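Local coordinates for probable branched-chain amino acid ABC transporter, amino acid binding protein (Thermus thermophilus, PDB 3LKB) that probably captures branched-chain amino acids such as valine for uptake by an ABC transporter, as a binding protein of the leucine-binding family, at residues N116-Q129 / I343-L356. The protein carries 2 engineered substitutions. Numbering follows the deposited sequence.
With NA (sodium ion), chain E; VAL (valine), chain C.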
loop_
_atom_site.group_PDB
_atom_site.type_symbol
_atom_site.label_atom_id
_atom_site.label_comp_id
_atom_site.label_asym_id
_atom_site.label_seq_id
_atom_site.Cartn_x
_atom_site.Cartn_y
_atom_site.Cartn_z
ATOM N N ASN A 116 27.041 3.551 -16.646
ATOM C CA ASN A 116 25.946 4.477 -16.909
ATOM C C ASN A 116 25.438 4.508 -18.370
ATOM O O ASN A 116 24.552 5.295 -18.694
ATOM C CB ASN A 116 26.372 5.893 -16.488
ATOM C CG ASN A 116 27.530 6.456 -17.344
ATOM O OD1 ASN A 116 27.529 7.635 -17.695
ATOM N ND2 ASN A 116 28.525 5.626 -17.645
ATOM N N ASP A 117 25.954 3.643 -19.244
ATOM C CA ASP A 117 25.560 3.738 -20.642
ATOM C C ASP A 117 24.075 3.405 -20.918
ATOM O O ASP A 117 23.495 3.902 -21.906
ATOM C CB ASP A 117 26.463 2.877 -21.509
ATOM C CG ASP A 117 27.938 3.322 -21.498
ATOM O OD1 ASP A 117 28.247 4.555 -21.390
ATOM O OD2 ASP A 117 28.796 2.397 -21.622
ATOM N N TYR A 118 23.462 2.610 -20.035
ATOM C CA TYR A 118 22.088 2.096 -20.265
ATOM C C TYR A 118 20.973 2.595 -19.346
ATOM O O TYR A 118 19.887 2.034 -19.345
ATOM C CB TYR A 118 22.088 0.568 -20.241
ATOM C CG TYR A 118 23.023 0.044 -21.279
ATOM C CD1 TYR A 118 24.319 -0.354 -20.930
ATOM C CD2 TYR A 118 22.659 0.050 -22.629
ATOM C CE1 TYR A 118 25.195 -0.783 -21.880
ATOM C CE2 TYR A 118 23.520 -0.358 -23.606
ATOM C CZ TYR A 118 24.797 -0.792 -23.220
ATOM O OH TYR A 118 25.676 -1.259 -24.163
ATOM N N ILE A 119 21.221 3.655 -18.581
ATOM C CA ILE A 119 20.220 4.116 -17.626
ATOM C C ILE A 119 19.670 5.438 -18.076
ATOM O O ILE A 119 20.446 6.361 -18.351
ATOM C CB ILE A 119 20.875 4.258 -16.269
ATOM C CG1 ILE A 119 21.389 2.860 -15.842
ATOM C CG2 ILE A 119 19.909 4.948 -15.268
ATOM C CD1 ILE A 119 22.242 2.872 -14.600
ATOM N N PHE A 120 18.348 5.552 -18.186
ATOM C CA PHE A 120 17.766 6.796 -18.689
ATOM C C PHE A 120 16.741 7.351 -17.747
ATOM O O PHE A 120 15.755 6.707 -17.472
ATOM C CB PHE A 120 17.151 6.606 -20.083
ATOM C CG PHE A 120 18.143 6.212 -21.113
ATOM C CD1 PHE A 120 18.471 4.869 -21.306
ATOM C CD2 PHE A 120 18.789 7.176 -21.859
ATOM C CE1 PHE A 120 19.455 4.515 -22.230
ATOM C CE2 PHE A 120 19.739 6.839 -22.815
ATOM C CZ PHE A 120 20.075 5.505 -23.003
ATOM N N LEU A 121 17.005 8.568 -17.258
ATOM C CA LEU A 121 16.146 9.286 -16.339
ATOM C C LEU A 121 15.032 9.963 -17.134
ATOM O O LEU A 121 15.324 10.697 -18.078
ATOM C CB LEU A 121 16.988 10.331 -15.616
ATOM C CG LEU A 121 17.468 9.958 -14.223
ATOM C CD1 LEU A 121 17.742 8.487 -14.083
ATOM C CD2 LEU A 121 18.656 10.765 -13.771
ATOM N N PRO A 122 13.757 9.687 -16.789
ATOM C CA PRO A 122 12.667 10.308 -17.529
ATOM C C PRO A 122 12.608 11.797 -17.257
ATOM O O PRO A 122 12.246 12.534 -18.151
ATOM C CB PRO A 122 11.410 9.621 -16.969
ATOM C CG PRO A 122 11.850 8.380 -16.433
ATOM C CD PRO A 122 13.243 8.663 -15.863
ATOM N N THR A 123 12.993 12.235 -16.049
ATOM C CA THR A 123 12.928 13.677 -15.716
ATOM C C THR A 123 14.134 14.222 -14.969
ATOM O O THR A 123 15.080 13.511 -14.685
ATOM C CB THR A 123 11.659 14.062 -14.896
ATOM O OG1 THR A 123 11.822 13.698 -13.512
ATOM C CG2 THR A 123 10.383 13.454 -15.467
ATOM N N THR A 124 14.071 15.493 -14.604
ATOM C CA THR A 124 15.128 16.104 -13.798
ATOM C C THR A 124 15.497 15.305 -12.547
ATOM O O THR A 124 14.704 14.505 -12.043
ATOM C CB THR A 124 14.749 17.525 -13.354
ATOM O OG1 THR A 124 13.535 17.485 -12.564
ATOM C CG2 THR A 124 14.602 18.432 -14.592
ATOM N N SER A 125 16.707 15.532 -12.045
ATOM C CA SER A 125 17.238 14.734 -10.952
ATOM C C SER A 125 16.815 15.379 -9.628
ATOM O O SER A 125 16.390 16.548 -9.626
ATOM C CB SER A 125 18.756 14.663 -11.068
ATOM O OG SER A 125 19.358 15.935 -10.844
ATOM N N TYR A 126 16.945 14.627 -8.532
ATOM C CA TYR A 126 16.723 15.157 -7.185
ATOM C C TYR A 126 17.614 16.363 -6.937
ATOM O O TYR A 126 17.160 17.366 -6.385
ATOM C CB TYR A 126 17.018 14.105 -6.077
ATOM C CG TYR A 126 16.194 12.834 -6.177
ATOM C CD1 TYR A 126 14.831 12.911 -6.367
ATOM C CD2 TYR A 126 16.788 11.544 -6.084
ATOM C CE1 TYR A 126 14.077 11.815 -6.448
ATOM C CE2 TYR A 126 16.016 10.418 -6.184
ATOM C CZ TYR A 126 14.653 10.585 -6.368
ATOM O OH TYR A 126 13.778 9.574 -6.487
ATOM N N SER A 127 18.877 16.242 -7.321
ATOM C CA SER A 127 19.841 17.351 -7.221
ATOM C C SER A 127 19.444 18.663 -7.919
ATOM O O SER A 127 19.474 19.728 -7.287
ATOM C CB SER A 127 21.214 16.903 -7.731
ATOM O OG SER A 127 21.699 15.914 -6.862
ATOM N N GLU A 128 19.068 18.594 -9.192
ATOM C CA GLU A 128 18.629 19.804 -9.895
ATOM C C GLU A 128 17.430 20.433 -9.177
ATOM O O GLU A 128 17.383 21.643 -8.985
ATOM C CB GLU A 128 18.278 19.500 -11.367
ATOM C CG GLU A 128 18.016 20.736 -12.211
ATOM C CD GLU A 128 18.318 20.580 -13.697
ATOM O OE1 GLU A 128 18.478 19.441 -14.238
ATOM O OE2 GLU A 128 18.414 21.629 -14.344
ATOM N N GLN A 129 16.462 19.596 -8.822
ATOM C CA GLN A 129 15.262 19.973 -8.072
ATOM C C GLN A 129 15.650 20.712 -6.811
ATOM O O GLN A 129 15.195 21.820 -6.583
ATOM C CB GLN A 129 14.406 18.691 -7.740
ATOM C CG GLN A 129 13.765 18.102 -8.990
ATOM C CD GLN A 129 13.224 16.713 -8.798
ATOM O OE1 GLN A 129 12.965 16.251 -7.686
ATOM N NE2 GLN A 129 13.082 16.023 -9.888
ATOM N N ILE A 343 10.361 14.717 -24.201
ATOM C CA ILE A 343 11.253 13.599 -23.917
ATOM C C ILE A 343 12.304 13.406 -25.006
ATOM O O ILE A 343 11.986 12.956 -26.080
ATOM C CB ILE A 343 10.483 12.265 -23.711
ATOM C CG1 ILE A 343 9.327 12.432 -22.716
ATOM C CG2 ILE A 343 11.443 11.184 -23.262
ATOM C CD1 ILE A 343 9.781 12.837 -21.294
ATOM N N ASP A 344 13.546 13.730 -24.711
ATOM C CA ASP A 344 14.616 13.559 -25.665
ATOM C C ASP A 344 15.881 13.029 -25.006
ATOM O O ASP A 344 16.286 13.516 -23.920
ATOM C CB ASP A 344 14.878 14.837 -26.524
ATOM C CG ASP A 344 15.267 16.070 -25.696
ATOM O OD1 ASP A 344 15.045 16.142 -24.443
ATOM O OD2 ASP A 344 15.810 17.008 -26.318
ATOM N N PHE A 345 16.444 11.990 -25.640
ATOM C CA PHE A 345 17.661 11.349 -25.199
ATOM C C PHE A 345 18.658 11.275 -26.364
ATOM O O PHE A 345 18.269 11.297 -27.526
ATOM C CB PHE A 345 17.362 9.902 -24.788
ATOM C CG PHE A 345 16.402 9.758 -23.629
ATOM C CD1 PHE A 345 16.775 10.129 -22.353
ATOM C CD2 PHE A 345 15.141 9.215 -23.821
ATOM C CE1 PHE A 345 15.908 9.993 -21.286
ATOM C CE2 PHE A 345 14.250 9.068 -22.730
ATOM C CZ PHE A 345 14.650 9.442 -21.481
ATOM N N THR A 346 19.938 11.181 -26.032
ATOM C CA THR A 346 20.941 10.838 -26.985
ATOM C C THR A 346 21.903 9.952 -26.222
ATOM O O THR A 346 21.776 9.803 -25.004
ATOM C CB THR A 346 21.778 12.069 -27.456
ATOM O OG1 THR A 346 22.598 12.531 -26.365
ATOM C CG2 THR A 346 20.909 13.195 -28.061
ATOM N N LYS A 347 22.908 9.429 -26.921
ATOM C CA LYS A 347 23.961 8.662 -26.252
ATOM C C LYS A 347 24.637 9.374 -25.099
ATOM O O LYS A 347 25.165 8.740 -24.193
ATOM C CB LYS A 347 25.020 8.237 -27.234
ATOM C CG LYS A 347 24.617 6.973 -27.919
ATOM C CD LYS A 347 24.278 7.213 -29.374
ATOM C CE LYS A 347 24.551 5.963 -30.237
ATOM N NZ LYS A 347 25.852 5.323 -29.876
ATOM N N SER A 348 24.630 10.698 -25.129
ATOM C CA SER A 348 25.360 11.453 -24.117
ATOM C C SER A 348 24.402 12.257 -23.242
ATOM O O SER A 348 24.809 12.840 -22.237
ATOM C CB SER A 348 26.378 12.365 -24.795
ATOM O OG SER A 348 25.677 13.329 -25.538
ATOM N N GLU A 349 23.134 12.295 -23.623
ATOM C CA GLU A 349 22.129 12.989 -22.826
ATOM C C GLU A 349 21.068 12.014 -22.309
ATOM O O GLU A 349 20.224 11.567 -23.047
ATOM C CB GLU A 349 21.523 14.173 -23.584
ATOM C CG GLU A 349 22.397 15.471 -23.534
ATOM C CD GLU A 349 22.627 16.029 -22.089
ATOM O OE1 GLU A 349 21.617 16.166 -21.316
ATOM O OE2 GLU A 349 23.815 16.324 -21.734
ATOM N N HIS A 350 21.134 11.704 -21.025
ATOM C CA HIS A 350 20.372 10.621 -20.480
ATOM C C HIS A 350 19.200 11.134 -19.628
ATOM O O HIS A 350 18.612 10.376 -18.875
ATOM C CB HIS A 350 21.315 9.735 -19.652
ATOM C CG HIS A 350 22.025 8.670 -20.444
ATOM N ND1 HIS A 350 22.482 8.859 -21.733
ATOM C CD2 HIS A 350 22.351 7.396 -20.123
ATOM C CE1 HIS A 350 23.067 7.764 -22.167
ATOM N NE2 HIS A 350 23.013 6.862 -21.204
ATOM N N THR A 351 18.854 12.409 -19.730
ATOM C CA THR A 351 17.738 12.950 -18.969
ATOM C C THR A 351 16.646 13.321 -19.920
ATOM O O THR A 351 16.899 14.097 -20.806
ATOM C CB THR A 351 18.139 14.219 -18.169
ATOM O OG1 THR A 351 19.088 13.831 -17.174
ATOM C CG2 THR A 351 16.936 14.776 -17.462
ATOM N N GLY A 352 15.431 12.807 -19.740
ATOM C CA GLY A 352 14.375 13.038 -20.735
ATOM C C GLY A 352 13.814 14.465 -20.749
ATOM O O GLY A 352 14.189 15.272 -21.584
ATOM N N ALA A 353 12.948 14.766 -19.802
ATOM C CA ALA A 353 12.459 16.101 -19.591
ATOM C C ALA A 353 13.425 16.884 -18.702
ATOM O O ALA A 353 13.387 16.782 -17.479
ATOM C CB ALA A 353 11.100 16.020 -18.916
ATOM N N GLU A 354 14.272 17.689 -19.317
ATOM C CA GLU A 354 15.279 18.429 -18.582
ATOM C C GLU A 354 14.733 19.687 -17.850
ATOM O O GLU A 354 15.428 20.277 -17.013
ATOM C CB GLU A 354 16.482 18.743 -19.510
ATOM C CG GLU A 354 16.297 19.869 -20.544
ATOM C CD GLU A 354 15.251 19.602 -21.666
ATOM O OE1 GLU A 354 14.807 18.427 -21.873
ATOM O OE2 GLU A 354 14.906 20.605 -22.354
ATOM N N GLY A 355 13.517 20.110 -18.171
ATOM C CA GLY A 355 12.898 21.226 -17.456
ATOM C C GLY A 355 12.070 20.809 -16.247
ATOM O O GLY A 355 11.579 19.656 -16.135
ATOM N N LEU A 356 11.932 21.754 -15.318
ATOM C CA LEU A 356 11.121 21.575 -14.127
ATOM C C LEU A 356 10.518 22.936 -13.822
ATOM O O LEU A 356 10.907 23.931 -14.453
ATOM C CB LEU A 356 11.942 21.016 -12.942
ATOM C CG LEU A 356 13.261 21.702 -12.562
ATOM C CD1 LEU A 356 13.037 23.076 -12.065
ATOM C CD2 LEU A 356 13.959 20.909 -11.497
HETATM NA NA NA E . 16.427 15.315 -22.624
HETATM N N VAL C . 11.400 6.778 -3.663
HETATM C CA VAL C . 12.355 6.926 -4.828
HETATM C C VAL C . 12.097 5.990 -5.958
HETATM O O VAL C . 11.386 6.439 -6.830
HETATM C CB VAL C . 13.804 6.703 -4.459
HETATM C CG1 VAL C . 14.073 5.332 -4.072
HETATM C CG2 VAL C . 14.583 7.018 -5.577
HETATM O O HOH W 1 24.662 5.325 -23.951
HETATM O O HOH W 2 17.927 17.043 -22.872
#
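Phe120 and His350 stack face to face, their ring centroids 4.1 Å apart and their planes 26° from parallel. Phe120 CE2 sits over the centre of the imidazole. Phe120 meets Phe345 differently, turning its edge to the face of that ring, with the planes at 72°. Phe120 CG lies anti to its carbonyl carbon (chi1 -62°), which sets the ring against both partners. Phe120 CB also lies over the Phe345 face, a CH-pi contact. Ile320 of helix 313-321 touches both phenylalanines.

Backbone bonds run beside this cluster. Leu121 N donates to His350 O (2.9 Å), and Gly352 N donates to Leu121 O (2.7 Å). These two make a short parallel bridge of Leu121 with Thr351. Just after it, Pro122 O takes Ala353 N at 2.9 Å.

One side-chain bond crosses to the turn at residues 116-119. His350 NE2 reaches Asp117 O at 3.1 Å, close to the imidazole plane but from above the carbonyl plane. A water donates to the same oxygen. With an alanine here in place of His350, Phe120 would probably lose its stacking partner and Asp117 O its imidazole donor.

Beyond the pairing, Leu356 packs against Thr124 and Gln129. Its CD2 lies beside Thr124 OG1 (3.6 Å) and Gln129 CG (3.8 Å). Gln129 NE2 in turn donates almost straight to Thr124 OG1, and its OE1 is bonded to His231 N.

The paired loop also holds a metal site. Sodium is bound by Asp344 O and OD1, Thr351 O, Gly352 O and a water. Segment 116-129 itself carries Tyr126 of the valine pocket, at the start of helix 126-140. The arrangement is consistent with the crossover segments that join the two lobes in periplasmic binding proteins of the leucine-binding protein family.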